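Local coordinates for CBS domain-containing protein (Listeria monocytogenes, PDB 6XNU) that binds the second messenger c-di-AMP, probably through its paired CBS domains, and takes part in controlling (p)ppGpp and c-di-AMP levels, at residues E26-M31 against K111-N116; A38-G43 against I61-F66; E67-G72 against D133-F138. All blocks are in the same frame, centred on the assembly; numbering follows the deposited sequence.

Interaction 1 (E26-M31 against K111-N116); sequences ELADSM and KDFNNN
Phe113 lays its ring flat against the backbone of Ala28. The Ala28 CA sits 3.5 Å from the ring centroid, 10° off the normal, so its C-H points into the pi face in a CH-pi contact. The methyl group of Ala28 rests over the same face, displaced toward the root of the ring, with CB 3.6 Å from Phe113 CG. Leu27 and Met31 approach the ring obliquely. From Leu27 it is the carbonyl O, 3.6 Å from Phe113 CE2, and more loosely CB. From Met31 it is CB, 4.3 Å from Phe113 CZ.

Farther along, Leu27 turns a methyl to Asn116. Its CD1 lies 3.5 Å from Asn116 OD1, which is packing and not a polar bond. No direct hydrogen bond joins the two segments. A water bridges them: it accepts from Leu27 N and donates to Asn116 OD1. Asn116 reaches this place with CG anti to its own carbonyl carbon (chi1 -74°).

The contact belongs to the CBS module. The short N-terminal helix 26-29 packs on the loop between strand 109-110 and helix 116-125, within the C-terminal CBS motif. Phe113 and Met31 both reach Val131 of strand 128-132. Leu27 also touches Ile119 of helix 116-125 and Val146 of helix 145-161.

Behind this shell, polar groups shape both backbones. Ser30 OG donates to Leu27 O at 2.7 Å, tilted 26° from the carbonyl plane, so the carbonyl that touches Phe113 has a hydroxyl partner. Asp112 OD1 accepts from Asn114 N through its anti lone pair, at 2.9 Å, and forms an Asx turn around Phe113. Asn115 is the N-cap of helix 116-125, its OD1 accepting from Arg118 N.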
ATOM      1  N   GLU A  26     -12.552   3.153  20.561  1.00 44.50           N
ATOM      2  CA  GLU A  26     -12.698   2.580  19.227  1.00 43.28           C
ATOM      3  C   GLU A  26     -11.374   2.556  18.473  1.00 38.39           C
ATOM      4  O   GLU A  26     -11.103   1.613  17.728  1.00 33.33           O
ATOM      5  CB  GLU A  26     -13.750   3.341  18.426  1.00 48.74           C
ATOM      6  CG  GLU A  26     -14.460   2.457  17.421  1.00 48.94           C
ATOM      7  CD  GLU A  26     -15.851   2.952  17.086  1.00 56.08           C
ATOM      8  OE1 GLU A  26     -15.982   3.734  16.122  1.00 57.36           O
ATOM      9  OE2 GLU A  26     -16.814   2.566  17.791  1.00 61.17           O
ATOM     10  N   LEU A  27     -10.552   3.593  18.618  1.00 38.97           N
ATOM     11  CA  LEU A  27      -9.235   3.567  17.988  1.00 33.95           C
ATOM     12  C   LEU A  27      -8.369   2.475  18.594  1.00 36.20           C
ATOM     13  O   LEU A  27      -7.711   1.727  17.865  1.00 31.50           O
ATOM     14  CB  LEU A  27      -8.542   4.926  18.121  1.00 42.85           C
ATOM     15  CG  LEU A  27      -8.949   6.035  17.153  1.00 38.63           C
ATOM     16  CD1 LEU A  27      -8.029   7.231  17.328  1.00 40.53           C
ATOM     17  CD2 LEU A  27      -8.911   5.543  15.721  1.00 39.43           C
ATOM     18  N   ALA A  28      -8.373   2.354  19.927  1.00 34.31           N
ATOM     19  CA  ALA A  28      -7.536   1.348  20.573  1.00 32.16           C
ATOM     20  C   ALA A  28      -7.989  -0.060  20.217  1.00 31.50           C
ATOM     21  O   ALA A  28      -7.161  -0.917  19.889  1.00 35.25           O
ATOM     22  CB  ALA A  28      -7.543   1.548  22.089  1.00 33.73           C
ATOM     23  N   ASP A  29      -9.297  -0.318  20.253  1.00 34.02           N
ATOM     24  CA  ASP A  29      -9.786  -1.655  19.932  1.00 32.49           C
ATOM     25  C   ASP A  29      -9.550  -2.027  18.471  1.00 32.89           C
ATOM     26  O   ASP A  29      -9.538  -3.219  18.144  1.00 32.59           O
ATOM     27  CB  ASP A  29     -11.277  -1.779  20.266  1.00 37.32           C
ATOM     28  CG  ASP A  29     -11.548  -1.787  21.765  1.00 43.79           C
ATOM     29  OD1 ASP A  29     -10.594  -1.939  22.562  1.00 46.69           O
ATOM     30  OD2 ASP A  29     -12.727  -1.639  22.147  1.00 44.75           O
ATOM     31  N   SER A  30      -9.348  -1.047  17.589  1.00 27.75           N
ATOM     32  CA  SER A  30      -9.099  -1.337  16.180  1.00 27.31           C
ATOM     33  C   SER A  30      -7.655  -1.728  15.878  1.00 28.41           C
ATOM     34  O   SER A  30      -7.370  -2.120  14.739  1.00 27.10           O
ATOM     35  CB  SER A  30      -9.449  -0.129  15.317  1.00 28.22           C
ATOM     36  OG  SER A  30      -8.409   0.828  15.372  1.00 27.72           O
ATOM     37  N   MET A  31      -6.743  -1.591  16.837  1.00 27.53           N
ATOM     38  CA  MET A  31      -5.352  -1.928  16.562  1.00 24.66           C
ATOM     39  C   MET A  31      -5.257  -3.372  16.099  1.00 25.49           C
ATOM     40  O   MET A  31      -5.873  -4.266  16.688  1.00 27.28           O
ATOM     41  CB  MET A  31      -4.485  -1.719  17.806  1.00 27.62           C
ATOM     42  CG  MET A  31      -3.019  -1.985  17.541  1.00 24.32           C
ATOM     43  SD  MET A  31      -2.004  -1.922  19.048  1.00 28.34           S
ATOM     44  CE  MET A  31      -2.453  -3.472  19.815  1.00 30.84           C
ATOM     45  N   LYS A 111       2.286   5.600  21.217  1.00 36.38           N
ATOM     46  CA  LYS A 111       2.656   4.966  22.473  1.00 34.68           C
ATOM     47  C   LYS A 111       1.485   4.825  23.432  1.00 38.94           C
ATOM     48  O   LYS A 111       1.625   4.161  24.466  1.00 41.47           O
ATOM     49  CB  LYS A 111       3.795   5.748  23.146  1.00 38.12           C
ATOM     50  CG  LYS A 111       5.067   5.807  22.310  1.00 40.97           C
ATOM     51  CD  LYS A 111       6.296   5.550  23.156  1.00 45.64           C
ATOM     52  CE  LYS A 111       7.488   6.353  22.665  1.00 53.61           C
ATOM     53  NZ  LYS A 111       8.649   6.216  23.585  1.00 54.84           N
ATOM     54  N   ASP A 112       0.341   5.416  23.109  1.00 33.78           N
ATOM     55  CA  ASP A 112      -0.854   5.377  23.936  1.00 38.56           C
ATOM     56  C   ASP A 112      -2.013   5.865  23.087  1.00 36.55           C
ATOM     57  O   ASP A 112      -1.816   6.479  22.032  1.00 38.58           O
ATOM     58  CB  ASP A 112      -0.712   6.253  25.186  1.00 37.66           C
ATOM     59  CG  ASP A 112      -0.500   7.712  24.842  1.00 41.20           C
ATOM     60  OD1 ASP A 112      -1.499   8.413  24.575  1.00 45.47           O
ATOM     61  OD2 ASP A 112       0.671   8.154  24.821  1.00 48.64           O
ATOM     62  N   PHE A 113      -3.222   5.593  23.563  1.00 35.59           N
ATOM     63  CA  PHE A 113      -4.439   6.024  22.892  1.00 35.76           C
ATOM     64  C   PHE A 113      -5.135   7.154  23.641  1.00 37.99           C
ATOM     65  O   PHE A 113      -6.352   7.320  23.541  1.00 38.63           O
ATOM     66  CB  PHE A 113      -5.376   4.837  22.699  1.00 37.61           C
ATOM     67  CG  PHE A 113      -4.889   3.870  21.661  1.00 33.96           C
ATOM     68  CD1 PHE A 113      -4.098   2.792  22.018  1.00 36.47           C
ATOM     69  CD2 PHE A 113      -5.187   4.067  20.322  1.00 33.58           C
ATOM     70  CE1 PHE A 113      -3.633   1.906  21.053  1.00 34.83           C
ATOM     71  CE2 PHE A 113      -4.719   3.190  19.352  1.00 33.21           C
ATOM     72  CZ  PHE A 113      -3.946   2.111  19.722  1.00 34.04           C
ATOM     73  N   ASN A 114      -4.364   7.953  24.380  1.00 41.89           N
ATOM     74  CA  ASN A 114      -4.944   9.043  25.158  1.00 42.29           C
ATOM     75  C   ASN A 114      -5.293  10.262  24.316  1.00 42.47           C
ATOM     76  O   ASN A 114      -5.995  11.151  24.812  1.00 46.50           O
ATOM     77  CB  ASN A 114      -3.985   9.456  26.277  1.00 45.00           C
ATOM     78  CG  ASN A 114      -3.741   8.346  27.273  1.00 46.42           C
ATOM     79  OD1 ASN A 114      -4.577   7.461  27.449  1.00 50.27           O
ATOM     80  ND2 ASN A 114      -2.589   8.386  27.935  1.00 52.23           N
ATOM     81  N   ASN A 115      -4.829  10.331  23.069  1.00 41.14           N
ATOM     82  CA  ASN A 115      -5.019  11.505  22.221  1.00 42.98           C
ATOM     83  C   ASN A 115      -5.534  11.039  20.862  1.00 36.67           C
ATOM     84  O   ASN A 115      -4.744  10.663  19.992  1.00 41.61           O
ATOM     85  CB  ASN A 115      -3.720  12.290  22.074  1.00 42.37           C
ATOM     86  CG  ASN A 115      -3.939  13.679  21.511  1.00 51.20           C
ATOM     87  OD1 ASN A 115      -4.652  13.857  20.520  1.00 49.12           O
ATOM     88  ND2 ASN A 115      -3.341  14.679  22.153  1.00 53.09           N
ATOM     89  N   ASN A 116      -6.857  11.073  20.683  1.00 42.54           N
ATOM     90  CA  ASN A 116      -7.437  10.670  19.404  1.00 39.50           C
ATOM     91  C   ASN A 116      -6.950  11.559  18.267  1.00 43.54           C
ATOM     92  O   ASN A 116      -6.720  11.076  17.150  1.00 33.87           O
ATOM     93  CB  ASN A 116      -8.965  10.712  19.477  1.00 39.97           C
ATOM     94  CG  ASN A 116      -9.550   9.566  20.285  1.00 47.26           C
ATOM     95  OD1 ASN A 116      -8.937   8.506  20.420  1.00 49.38           O
ATOM     96  ND2 ASN A 116     -10.746   9.778  20.829  1.00 49.91           N
TER
HETATM   97  O   HOH W   1     -10.941   6.257  20.349  1.00 46.06           O

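Interaction 2 (A38-G43 against I61-F66); sequences AHVQLG and IPVLDF
Val40 and Gln41 pair with Val63 and Leu64 as parallel strands of a beta-alpha-beta unit. Helix 46-56 makes the crossover between strands 40-41 and 60-64. Three backbone hydrogen bonds bind the strands: Val40 N to Pro62 O, Leu64 N to Val40 O, and Leu42 N to Leu64 O. The middle one is nearly straight, with an N-H...O angle of 172°.

The tight side is the buried face carrying Val40 and Val63. Their CG2 methyls meet at 3.6 Å. Val40 CG1 turns the other way and lies 3.9 Å from Ile61 CD1. Val99 of helix 99-102 covers both valines. Ala38 O is also shut in here, 3.4 Å from Pro62 CD and close to Ile61 CB. It is buried by the contact and has no polar partner in the model.

The opposite face is looser. Gln41 is exposed and meets Leu64 mainly through its backbone, Gln41 CA lying 3.2 Å from Leu64 O. Past the strand end, Leu42 packs CD2 on Val63 CG1, and its CD1 lies 3.7 Å from Asp65 CB. The carboxylate of Asp65 has other partners: OD2 bonds His71 NE2, while OD1 accepts from Lys69 N.

On the Gln41 side, His39 and Leu64 still pack closely. His39 CG sits between the backbone N and the carbonyl carbon (chi1 69°), which brings the ring to Leu64. The two side chains cross at about a right angle. Leu64 CD1 stands over the centre of the imidazole, 3.7 Å from its centroid and 11° off the normal.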
ATOM      1  N   ALA A  38       3.083  -9.257   9.610  1.00 25.31           N
ATOM      2  CA  ALA A  38       4.380  -9.836   9.295  1.00 24.27           C
ATOM      3  C   ALA A  38       5.484  -8.823   9.568  1.00 25.67           C
ATOM      4  O   ALA A  38       5.273  -7.606   9.506  1.00 26.23           O
ATOM      5  CB  ALA A  38       4.429 -10.286   7.838  1.00 31.20           C
ATOM      6  N   HIS A  39       6.665  -9.337   9.914  1.00 27.35           N
ATOM      7  CA  HIS A  39       7.825  -8.488  10.135  1.00 24.66           C
ATOM      8  C   HIS A  39       9.070  -9.197   9.629  1.00 26.36           C
ATOM      9  O   HIS A  39       9.060 -10.398   9.352  1.00 28.27           O
ATOM     10  CB  HIS A  39       7.995  -8.112  11.622  1.00 28.16           C
ATOM     11  CG  HIS A  39       8.383  -9.258  12.508  1.00 27.88           C
ATOM     12  ND1 HIS A  39       7.467  -9.957  13.265  1.00 31.41           N
ATOM     13  CD2 HIS A  39       9.590  -9.813  12.774  1.00 28.69           C
ATOM     14  CE1 HIS A  39       8.093 -10.896  13.956  1.00 31.70           C
ATOM     15  NE2 HIS A  39       9.383 -10.830  13.678  1.00 29.12           N
ATOM     16  N   VAL A  40      10.152  -8.431   9.510  1.00 24.25           N
ATOM     17  CA  VAL A  40      11.479  -8.990   9.310  1.00 25.66           C
ATOM     18  C   VAL A  40      12.353  -8.539  10.477  1.00 25.80           C
ATOM     19  O   VAL A  40      11.963  -7.690  11.284  1.00 26.90           O
ATOM     20  CB  VAL A  40      12.094  -8.576   7.959  1.00 28.84           C
ATOM     21  CG1 VAL A  40      11.364  -9.269   6.828  1.00 30.61           C
ATOM     22  CG2 VAL A  40      12.018  -7.071   7.790  1.00 27.50           C
ATOM     23  N   GLN A  41      13.543  -9.127  10.562  1.00 28.13           N
ATOM     24  CA  GLN A  41      14.475  -8.873  11.651  1.00 27.23           C
ATOM     25  C   GLN A  41      15.740  -8.216  11.115  1.00 29.47           C
ATOM     26  O   GLN A  41      16.159  -8.488   9.986  1.00 29.38           O
ATOM     27  CB  GLN A  41      14.868 -10.175  12.370  1.00 33.89           C
ATOM     28  CG  GLN A  41      13.719 -10.984  12.938  1.00 37.13           C
ATOM     29  CD  GLN A  41      14.130 -12.415  13.232  1.00 45.13           C
ATOM     30  OE1 GLN A  41      13.575 -13.070  14.114  1.00 49.10           O
ATOM     31  NE2 GLN A  41      15.117 -12.907  12.489  1.00 51.00           N
ATOM     32  N   LEU A  42      16.362  -7.360  11.936  1.00 28.61           N
ATOM     33  CA  LEU A  42      17.693  -6.869  11.594  1.00 32.98           C
ATOM     34  C   LEU A  42      18.596  -8.039  11.226  1.00 31.42           C
ATOM     35  O   LEU A  42      18.585  -9.085  11.883  1.00 34.76           O
ATOM     36  CB  LEU A  42      18.313  -6.091  12.760  1.00 32.68           C
ATOM     37  CG  LEU A  42      17.600  -4.834  13.240  1.00 29.81           C
ATOM     38  CD1 LEU A  42      18.221  -4.322  14.539  1.00 30.41           C
ATOM     39  CD2 LEU A  42      17.620  -3.750  12.171  1.00 29.88           C
ATOM     40  N   GLY A  43      19.374  -7.863  10.167  1.00 32.60           N
ATOM     41  CA  GLY A  43      20.252  -8.908   9.695  1.00 35.28           C
ATOM     42  C   GLY A  43      19.650  -9.832   8.658  1.00 33.80           C
ATOM     43  O   GLY A  43      20.398 -10.545   7.977  1.00 32.94           O
ATOM     44  N   ILE A  61       6.169  -3.341   5.927  1.00 24.51           N
ATOM     45  CA  ILE A  61       6.180  -4.148   7.150  1.00 24.50           C
ATOM     46  C   ILE A  61       7.234  -3.635   8.116  1.00 24.93           C
ATOM     47  O   ILE A  61       8.223  -3.012   7.701  1.00 24.47           O
ATOM     48  CB  ILE A  61       6.407  -5.643   6.859  1.00 25.64           C
ATOM     49  CG1 ILE A  61       7.752  -5.885   6.163  1.00 23.21           C
ATOM     50  CG2 ILE A  61       5.242  -6.224   6.056  1.00 26.42           C
ATOM     51  CD1 ILE A  61       8.069  -7.362   5.893  1.00 27.25           C
ATOM     52  N   PRO A  62       7.064  -3.883   9.406  1.00 23.56           N
ATOM     53  CA  PRO A  62       8.056  -3.433  10.386  1.00 22.30           C
ATOM     54  C   PRO A  62       9.312  -4.286  10.357  1.00 25.38           C
ATOM     55  O   PRO A  62       9.295  -5.467   9.995  1.00 24.73           O
ATOM     56  CB  PRO A  62       7.319  -3.575  11.723  1.00 24.77           C
ATOM     57  CG  PRO A  62       6.230  -4.570  11.461  1.00 27.73           C
ATOM     58  CD  PRO A  62       5.809  -4.326  10.036  1.00 23.08           C
ATOM     59  N   VAL A  63      10.414  -3.657  10.751  1.00 24.10           N
ATOM     60  CA  VAL A  63      11.682  -4.337  10.973  1.00 23.55           C
ATOM     61  C   VAL A  63      11.952  -4.293  12.471  1.00 23.11           C
ATOM     62  O   VAL A  63      11.988  -3.210  13.062  1.00 24.04           O
ATOM     63  CB  VAL A  63      12.827  -3.681  10.188  1.00 26.48           C
ATOM     64  CG1 VAL A  63      14.105  -4.446  10.403  1.00 25.55           C
ATOM     65  CG2 VAL A  63      12.496  -3.610   8.704  1.00 27.52           C
ATOM     66  N   LEU A  64      12.102  -5.466  13.081  1.00 23.84           N
ATOM     67  CA  LEU A  64      12.291  -5.614  14.516  1.00 23.59           C
ATOM     68  C   LEU A  64      13.690  -6.132  14.816  1.00 26.20           C
ATOM     69  O   LEU A  64      14.375  -6.669  13.942  1.00 26.04           O
ATOM     70  CB  LEU A  64      11.264  -6.584  15.107  1.00 25.10           C
ATOM     71  CG  LEU A  64       9.798  -6.309  14.766  1.00 24.77           C
ATOM     72  CD1 LEU A  64       8.913  -7.297  15.528  1.00 26.45           C
ATOM     73  CD2 LEU A  64       9.445  -4.873  15.079  1.00 23.29           C
ATOM     74  N   ASP A  65      14.103  -5.985  16.073  1.00 25.84           N
ATOM     75  CA  ASP A  65      15.313  -6.651  16.526  1.00 26.81           C
ATOM     76  C   ASP A  65      14.945  -7.942  17.264  1.00 27.34           C
ATOM     77  O   ASP A  65      13.787  -8.353  17.307  1.00 28.41           O
ATOM     78  CB  ASP A  65      16.173  -5.691  17.364  1.00 28.45           C
ATOM     79  CG  ASP A  65      15.508  -5.240  18.656  1.00 29.08           C
ATOM     80  OD1 ASP A  65      14.577  -5.909  19.165  1.00 29.03           O
ATOM     81  OD2 ASP A  65      15.945  -4.193  19.187  1.00 32.48           O
ATOM     82  N   PHE A  66      15.938  -8.604  17.864  1.00 26.87           N
ATOM     83  CA  PHE A  66      15.654  -9.878  18.519  1.00 25.25           C
ATOM     84  C   PHE A  66      14.851  -9.714  19.809  1.00 25.97           C
ATOM     85  O   PHE A  66      14.334 -10.710  20.327  1.00 25.61           O
ATOM     86  CB  PHE A  66      16.968 -10.620  18.802  1.00 28.66           C
ATOM     87  CG  PHE A  66      17.730 -10.067  19.977  1.00 38.46           C
ATOM     88  CD1 PHE A  66      18.196  -8.756  19.970  1.00 40.98           C
ATOM     89  CD2 PHE A  66      17.969 -10.854  21.100  1.00 42.72           C
ATOM     90  CE1 PHE A  66      18.900  -8.248  21.055  1.00 46.05           C
ATOM     91  CE2 PHE A  66      18.663 -10.350  22.188  1.00 43.07           C
ATOM     92  CZ  PHE A  66      19.129  -9.046  22.165  1.00 46.48           C
TER

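Interaction 3 (E67-G72 against D133-F138); sequences EFKLHG and DSDHHF
Lys69 and Asp135 cross at about a right angle, and the ammonium of Lys69 ends on the aspartate. Lys69 NZ makes a salt bridge to Asp135 OD2 at 2.8 Å and a hydrogen bond to Asp135 O at 2.9 Å. The second bond comes in 29° out of the carbonyl plane. The lysine chain is extended as far as CE, then bends at its last torsion (chi4 -49°) to bring NZ between the two oxygens. On the way its CG and CD run past the Asp135 carbonyl.

His137 is turned differently. Its CG is anti to the backbone N, and this turns the ring toward Glu67 and Phe68 CB. Phe68 CB meets the imidazole obliquely, 3.9 Å from His137 CD2. Glu67 O lies at the ring edge near its plane. His137 ND1 is hydrogen-bonded to Glu139 OE1. Leu70 and Phe138 both point toward the opposite segment, and each packs on Pro62, Leu64 and Cys130.

Two backbone hydrogen bonds join the segments. Phe138 N donates to Phe68 O at 2.9 Å, and Leu70 N donates to His136 O at 3.0 Å. Together they form a single bridge around Lys69 and His137. It joins the beginning of strand 70-75 to the hairpin loop between strands 128-132 and 138-143, so the two CBS motifs meet backbone to backbone.

The loop has its own bracing. A type I turn spans Asp133 to His136. His137 N is met by Asp133 OD1 and by Asp135 OD1, the latter 48° out of its carboxylate plane. Asp133 OD1 and Asp135 OD1 lie 2.4 Å apart, a doubtfully short distance that is consistent with a shared proton but does not settle it. Lys69 may offset part of the negative charge of the pair.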
ATOM      1  N   GLU A  67      14.759  -8.499  20.348  1.00 25.47           N
ATOM      2  CA  GLU A  67      13.902  -8.195  21.487  1.00 23.85           C
ATOM      3  C   GLU A  67      12.529  -7.701  21.060  1.00 24.78           C
ATOM      4  O   GLU A  67      11.765  -7.232  21.906  1.00 25.12           O
ATOM      5  CB  GLU A  67      14.543  -7.138  22.391  1.00 29.26           C
ATOM      6  CG  GLU A  67      15.914  -7.508  22.942  1.00 34.05           C
ATOM      7  CD  GLU A  67      16.458  -6.407  23.830  1.00 36.39           C
ATOM      8  OE1 GLU A  67      15.888  -6.174  24.917  1.00 50.99           O
ATOM      9  OE2 GLU A  67      17.434  -5.749  23.423  1.00 48.82           O
ATOM     10  N   PHE A  68      12.216  -7.796  19.768  1.00 23.99           N
ATOM     11  CA  PHE A  68      10.927  -7.368  19.211  1.00 26.02           C
ATOM     12  C   PHE A  68      10.692  -5.870  19.386  1.00 27.18           C
ATOM     13  O   PHE A  68       9.546  -5.412  19.431  1.00 25.26           O
ATOM     14  CB  PHE A  68       9.769  -8.187  19.796  1.00 23.60           C
ATOM     15  CG  PHE A  68       9.814  -9.625  19.392  1.00 31.29           C
ATOM     16  CD1 PHE A  68      10.726 -10.490  19.990  1.00 31.88           C
ATOM     17  CD2 PHE A  68       9.008 -10.106  18.370  1.00 32.50           C
ATOM     18  CE1 PHE A  68      10.810 -11.817  19.612  1.00 29.02           C
ATOM     19  CE2 PHE A  68       9.077 -11.437  17.985  1.00 37.41           C
ATOM     20  CZ  PHE A  68       9.989 -12.298  18.598  1.00 30.04           C
ATOM     21  N   LYS A  69      11.769  -5.086  19.440  1.00 24.74           N
ATOM     22  CA  LYS A  69      11.656  -3.633  19.385  1.00 23.90           C
ATOM     23  C   LYS A  69      11.668  -3.153  17.931  1.00 23.13           C
ATOM     24  O   LYS A  69      12.332  -3.735  17.067  1.00 23.25           O
ATOM     25  CB  LYS A  69      12.792  -2.964  20.162  1.00 28.41           C
ATOM     26  CG  LYS A  69      12.796  -3.290  21.637  1.00 29.28           C
ATOM     27  CD  LYS A  69      14.050  -2.721  22.294  1.00 33.69           C
ATOM     28  CE  LYS A  69      14.219  -3.270  23.696  1.00 39.69           C
ATOM     29  NZ  LYS A  69      12.956  -3.147  24.465  1.00 40.87           N
ATOM     30  N   LEU A  70      10.953  -2.059  17.683  1.00 25.34           N
ATOM     31  CA  LEU A  70      10.718  -1.555  16.332  1.00 27.45           C
ATOM     32  C   LEU A  70      11.858  -0.641  15.892  1.00 26.80           C
ATOM     33  O   LEU A  70      12.100   0.394  16.521  1.00 31.68           O
ATOM     34  CB  LEU A  70       9.390  -0.799  16.293  1.00 24.64           C
ATOM     35  CG  LEU A  70       9.035  -0.130  14.961  1.00 26.71           C
ATOM     36  CD1 LEU A  70       8.786  -1.167  13.874  1.00 25.94           C
ATOM     37  CD2 LEU A  70       7.817   0.736  15.152  1.00 27.34           C
ATOM     38  N   HIS A  71      12.518  -0.995  14.785  1.00 27.67           N
ATOM     39  CA  HIS A  71      13.649  -0.241  14.251  1.00 27.63           C
ATOM     40  C   HIS A  71      13.379   0.432  12.917  1.00 28.83           C
ATOM     41  O   HIS A  71      14.019   1.439  12.611  1.00 29.33           O
ATOM     42  CB  HIS A  71      14.874  -1.150  14.068  1.00 30.58           C
ATOM     43  CG  HIS A  71      15.558  -1.509  15.350  1.00 29.46           C
ATOM     44  ND1 HIS A  71      16.802  -1.023  15.688  1.00 38.43           N
ATOM     45  CD2 HIS A  71      15.176  -2.312  16.370  1.00 30.41           C
ATOM     46  CE1 HIS A  71      17.153  -1.502  16.870  1.00 35.70           C
ATOM     47  NE2 HIS A  71      16.184  -2.285  17.309  1.00 31.51           N
ATOM     48  N   GLY A  72      12.466  -0.093  12.108  1.00 27.15           N
ATOM     49  CA  GLY A  72      12.311   0.483  10.786  1.00 27.90           C
ATOM     50  C   GLY A  72      11.104  -0.090  10.079  1.00 27.31           C
ATOM     51  O   GLY A  72      10.396  -0.954  10.604  1.00 25.39           O
ATOM     52  N   ASP A 133       5.315   0.101  22.968  1.00 25.96           N
ATOM     53  CA  ASP A 133       5.215   0.467  24.374  1.00 30.72           C
ATOM     54  C   ASP A 133       6.407   1.368  24.722  1.00 33.62           C
ATOM     55  O   ASP A 133       7.190   1.758  23.851  1.00 29.35           O
ATOM     56  CB  ASP A 133       5.063  -0.798  25.224  1.00 32.37           C
ATOM     57  CG  ASP A 133       6.358  -1.493  25.480  1.00 33.53           C
ATOM     58  OD1 ASP A 133       7.351  -1.131  24.836  1.00 34.49           O
ATOM     59  OD2 ASP A 133       6.388  -2.397  26.345  1.00 39.97           O
ATOM     60  N   SER A 134       6.570   1.720  26.002  1.00 34.72           N
ATOM     61  CA  SER A 134       7.567   2.736  26.327  1.00 39.29           C
ATOM     62  C   SER A 134       8.999   2.294  26.027  1.00 39.21           C
ATOM     63  O   SER A 134       9.865   3.157  25.846  1.00 45.59           O
ATOM     64  CB  SER A 134       7.439   3.156  27.794  1.00 38.03           C
ATOM     65  OG  SER A 134       7.162   2.044  28.629  1.00 45.42           O
ATOM     66  N   ASP A 135       9.280   0.990  25.944  1.00 32.97           N
ATOM     67  CA  ASP A 135      10.614   0.526  25.573  1.00 34.00           C
ATOM     68  C   ASP A 135      10.707   0.112  24.101  1.00 30.16           C
ATOM     69  O   ASP A 135      11.625  -0.622  23.726  1.00 32.90           O
ATOM     70  CB  ASP A 135      11.075  -0.604  26.510  1.00 38.41           C
ATOM     71  CG  ASP A 135      10.516  -1.983  26.151  1.00 40.24           C
ATOM     72  OD1 ASP A 135       9.465  -2.081  25.506  1.00 44.32           O
ATOM     73  OD2 ASP A 135      11.139  -3.001  26.525  1.00 47.09           O
ATOM     74  N   HIS A 136       9.782   0.594  23.268  1.00 31.36           N
ATOM     75  CA  HIS A 136       9.751   0.414  21.814  1.00 34.26           C
ATOM     76  C   HIS A 136       9.417  -1.008  21.391  1.00 29.10           C
ATOM     77  O   HIS A 136       9.608  -1.360  20.222  1.00 27.48           O
ATOM     78  CB  HIS A 136      11.058   0.868  21.157  1.00 37.39           C
ATOM     79  CG  HIS A 136      11.190   2.357  21.079  1.00 46.40           C
ATOM     80  ND1 HIS A 136      10.497   3.117  20.161  1.00 47.98           N
ATOM     81  CD2 HIS A 136      11.900   3.231  21.832  1.00 54.69           C
ATOM     82  CE1 HIS A 136      10.791   4.393  20.339  1.00 54.79           C
ATOM     83  NE2 HIS A 136      11.639   4.489  21.347  1.00 57.64           N
ATOM     84  N   HIS A 137       8.898  -1.829  22.297  1.00 27.49           N
ATOM     85  CA  HIS A 137       8.416  -3.150  21.923  1.00 25.69           C
ATOM     86  C   HIS A 137       7.212  -3.002  21.000  1.00 22.88           C
ATOM     87  O   HIS A 137       6.276  -2.251  21.301  1.00 23.98           O
ATOM     88  CB  HIS A 137       8.044  -3.924  23.184  1.00 25.87           C
ATOM     89  CG  HIS A 137       7.524  -5.302  22.936  1.00 22.99           C
ATOM     90  ND1 HIS A 137       6.180  -5.572  22.766  1.00 25.37           N
ATOM     91  CD2 HIS A 137       8.161  -6.496  22.873  1.00 26.63           C
ATOM     92  CE1 HIS A 137       6.018  -6.873  22.601  1.00 26.08           C
ATOM     93  NE2 HIS A 137       7.203  -7.456  22.659  1.00 26.09           N
ATOM     94  N   PHE A 138       7.246  -3.726  19.884  1.00 22.04           N
ATOM     95  CA  PHE A 138       6.218  -3.596  18.851  1.00 22.74           C
ATOM     96  C   PHE A 138       4.913  -4.243  19.300  1.00 22.77           C
ATOM     97  O   PHE A 138       4.881  -5.426  19.656  1.00 23.40           O
ATOM     98  CB  PHE A 138       6.707  -4.241  17.557  1.00 20.89           C
ATOM     99  CG  PHE A 138       5.705  -4.200  16.440  1.00 22.38           C
ATOM    100  CD1 PHE A 138       5.156  -3.002  16.026  1.00 22.16           C
ATOM    101  CD2 PHE A 138       5.331  -5.366  15.800  1.00 22.61           C
ATOM    102  CE1 PHE A 138       4.227  -2.972  14.986  1.00 24.57           C
ATOM    103  CE2 PHE A 138       4.409  -5.342  14.748  1.00 22.90           C
ATOM    104  CZ  PHE A 138       3.866  -4.141  14.351  1.00 24.72           C
TER

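From the N terminus, segment 26-31 opens the longest loop, which interaction 1 closes at 111-116. Interaction 2 closes a short loop within that span, at 61-66, completing the beta-alpha-beta unit of strands 40-41 and 60-64. Interaction 3 then opens at 67-72 and closes at 133-138, so its loop crosses that of interaction 1. Interactions 2 and 3 follow in series and share neighbouring strands: Val63 N probably bonds Gly72 O, and Pro62 packs on Leu70. Interactions 1 and 3 touch where Lys111 packs near Asp133, Ser134 and His136. Interaction 1 ties the N-terminal helix to the second CBS motif; interaction 3 joins that motif to the first.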